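Local coordinates for protein Glucanase/chitosanase (Paenibacillus fukuinensis, PDB 4ZY9) that recognises chitosan through this CBM32 carbohydrate-binding module, one domain of a larger enzyme that probably hydrolyses chitosan and beta-glucan chains, at residues A[88-93]-A[108-113]. The protein carries 1 engineered substitution. Sequence-based numbering, arbitrary orientation.
Sequences NWTTVY and TARTAK
Arg110 meets Thr90 and Val92 across the two segments by way of two first torsions. Its own CG lies beside the backbone N and opposite the carbonyl carbon (chi1 -89°), and the chain then runs extended from CG to NE, carrying the guanidinium over to 88-93. Arg110 was modelled in two conformations, and the contacts described hold for one of them. In Thr90, chi1 of -64° sets CG2 anti to the backbone N, so that the methyl and not OG1 meets the arginine. The Thr90 methyl sits over one face of the guanidinium, 3.5 Å above its plane and displaced toward the rim, which agrees with CG2 being nearer to Arg110 NH1 (3.6 Å) than to Arg110 CZ (3.9 Å). Thr90 lies roughly perpendicular to the arginine side chain, whereas Val92 and Arg110 run alongside one another with reversed sense: Val92 CG1 lies 3.5 Å from Arg110 NE and 3.7 Å from Arg110 CD, approaching the charged group obliquely.

The module is a CBM32 beta-sandwich, and the contact spans its two sheets. Strand 90-95 is an outermost strand of one antiparallel sheet, paired with 75-80, whereas strand 109-112 pairs with 57-67 in the other. Backbone bonds of Thr90 to Val79 and of Arg110 to Val60 document these separate pairings. A classic beta bulge, with Val92 and Tyr93 both facing Ile77, interrupts the regular pairing where Val92 contacts the arginine.

No hydrogen bond links the segments, whose closest CA atoms, those of Val92 and Thr108, are 8.1 Å apart. The 123 Å² buried in total therefore comes from van der Waals contact at the surface. Arg110 also touches Val79, and Val92 packs on Phe107 of strand 102-107.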
loop_
_atom_site.group_PDB
_atom_site.type_symbol
_atom_site.label_atom_id
_atom_site.label_comp_id
_atom_site.label_asym_id
_atom_site.label_seq_id
_atom_site.Cartn_x
_atom_site.Cartn_y
_atom_site.Cartn_z
ATOM N N ASN A 88 -14.313 7.114 -1.700
ATOM C CA ASN A 88 -13.881 8.342 -2.357
ATOM C C ASN A 88 -12.357 8.437 -2.131
ATOM O O ASN A 88 -11.900 8.648 -1.017
ATOM C CB ASN A 88 -14.575 9.530 -1.738
ATOM C CG ASN A 88 -16.050 9.445 -1.783
ATOM O OD1 ASN A 88 -16.731 9.480 -0.717
ATOM N ND2 ASN A 88 -16.562 9.484 -3.041
ATOM N N TRP A 89 -11.652 8.280 -3.237
ATOM C CA TRP A 89 -10.178 8.159 -3.299
ATOM C C TRP A 89 -9.639 9.296 -4.159
ATOM O O TRP A 89 -10.217 9.621 -5.215
ATOM C CB TRP A 89 -9.676 6.863 -3.902
ATOM C CG TRP A 89 -10.004 5.617 -3.132
ATOM C CD1 TRP A 89 -11.000 4.728 -3.408
ATOM C CD2 TRP A 89 -9.345 5.112 -1.973
ATOM N NE1 TRP A 89 -10.996 3.704 -2.508
ATOM C CE2 TRP A 89 -10.017 3.884 -1.590
ATOM C CE3 TRP A 89 -8.250 5.577 -1.191
ATOM C CZ2 TRP A 89 -9.624 3.122 -0.549
ATOM C CZ3 TRP A 89 -7.915 4.820 -0.125
ATOM C CH2 TRP A 89 -8.635 3.598 0.268
ATOM N N THR A 90 -8.558 9.936 -3.712
ATOM C CA THR A 90 -7.785 10.878 -4.509
ATOM C C THR A 90 -6.412 10.298 -4.739
ATOM O O THR A 90 -5.698 9.898 -3.777
ATOM C CB THR A 90 -7.648 12.202 -3.788
ATOM O OG1 THR A 90 -8.962 12.808 -3.625
ATOM C CG2 THR A 90 -6.876 13.159 -4.611
ATOM N N THR A 91 -6.002 10.216 -6.007
ATOM C CA THR A 91 -4.663 9.832 -6.350
ATOM C C THR A 91 -3.649 10.871 -6.056
ATOM O O THR A 91 -3.888 12.047 -6.426
ATOM C CB THR A 91 -4.613 9.402 -7.845
ATOM O OG1 THR A 91 -5.531 8.303 -7.920
ATOM C CG2 THR A 91 -3.237 9.123 -8.313
ATOM N N VAL A 92 -2.612 10.533 -5.357
ATOM C CA VAL A 92 -1.479 11.461 -5.054
ATOM C C VAL A 92 -0.227 11.120 -5.767
ATOM O O VAL A 92 0.696 12.006 -5.762
ATOM C CB VAL A 92 -1.312 11.559 -3.537
ATOM C CG1 VAL A 92 -2.557 12.053 -2.908
ATOM C CG2 VAL A 92 -0.797 10.261 -2.948
ATOM N N TYR A 93 -0.150 9.979 -6.404
ATOM C CA TYR A 93 1.047 9.590 -7.091
ATOM C C TYR A 93 0.666 8.559 -8.151
ATOM O O TYR A 93 -0.165 7.638 -7.763
ATOM C CB TYR A 93 2.123 8.972 -6.199
ATOM C CG TYR A 93 3.316 8.408 -6.902
ATOM C CD1 TYR A 93 4.302 9.297 -7.372
ATOM C CD2 TYR A 93 3.485 7.112 -7.120
ATOM C CE1 TYR A 93 5.401 8.822 -8.012
ATOM C CE2 TYR A 93 4.611 6.584 -7.751
ATOM C CZ TYR A 93 5.579 7.485 -8.205
ATOM O OH TYR A 93 6.716 6.979 -8.853
ATOM N N THR A 108 2.200 16.545 -1.594
ATOM C CA THR A 108 1.677 17.632 -0.796
ATOM C C THR A 108 0.740 17.109 0.259
ATOM O O THR A 108 -0.095 16.159 -0.028
ATOM C CB THR A 108 0.961 18.686 -1.638
ATOM O OG1 THR A 108 0.035 18.124 -2.479
ATOM C CG2 THR A 108 2.064 19.494 -2.441
ATOM N N ALA A 109 0.755 17.633 1.424
ATOM C CA ALA A 109 0.076 16.995 2.528
ATOM C C ALA A 109 -1.445 16.925 2.362
ATOM O O ALA A 109 -2.144 17.831 1.791
ATOM C CB ALA A 109 0.289 17.776 3.793
ATOM N N ARG A 110 -1.999 15.825 2.791
ATOM C CA ARG A 110 -3.465 15.545 2.765
ATOM C C ARG A 110 -3.878 15.060 4.097
ATOM O O ARG A 110 -3.054 14.607 4.921
ATOM C CB ARG A 110 -3.719 14.552 1.639
ATOM C CG ARG A 110 -3.956 15.359 0.358
ATOM C CD ARG A 110 -4.277 14.516 -0.757
ATOM N NE ARG A 110 -3.940 15.189 -1.997
ATOM C CZ ARG A 110 -4.778 15.851 -2.742
ATOM N NH1 ARG A 110 -6.053 15.851 -2.441
ATOM N NH2 ARG A 110 -4.338 16.468 -3.837
ATOM N N THR A 111 -5.173 15.124 4.399
ATOM C CA THR A 111 -5.725 14.466 5.575
ATOM C C THR A 111 -6.385 13.166 5.073
ATOM O O THR A 111 -7.164 13.171 4.119
ATOM C CB THR A 111 -6.811 15.269 6.297
ATOM O OG1 THR A 111 -6.183 16.527 6.634
ATOM C CG2 THR A 111 -7.364 14.506 7.421
ATOM N N ALA A 112 -5.980 12.064 5.681
ATOM C CA ALA A 112 -6.510 10.734 5.271
ATOM C C ALA A 112 -6.686 9.849 6.459
ATOM O O ALA A 112 -5.922 9.889 7.408
ATOM C CB ALA A 112 -5.511 10.076 4.299
ATOM N N LYS A 113 -7.739 9.059 6.390
ATOM C CA LYS A 113 -7.925 7.919 7.272
ATOM C C LYS A 113 -7.418 6.660 6.598
ATOM O O LYS A 113 -6.990 5.704 7.305
ATOM C CB LYS A 113 -9.382 7.780 7.683
ATOM C CG LYS A 113 -9.628 6.647 8.654
ATOM C CD LYS A 113 -11.053 6.596 9.141
ATOM C CE LYS A 113 -11.278 5.402 10.014
ATOM N NZ LYS A 113 -12.687 5.282 10.470
#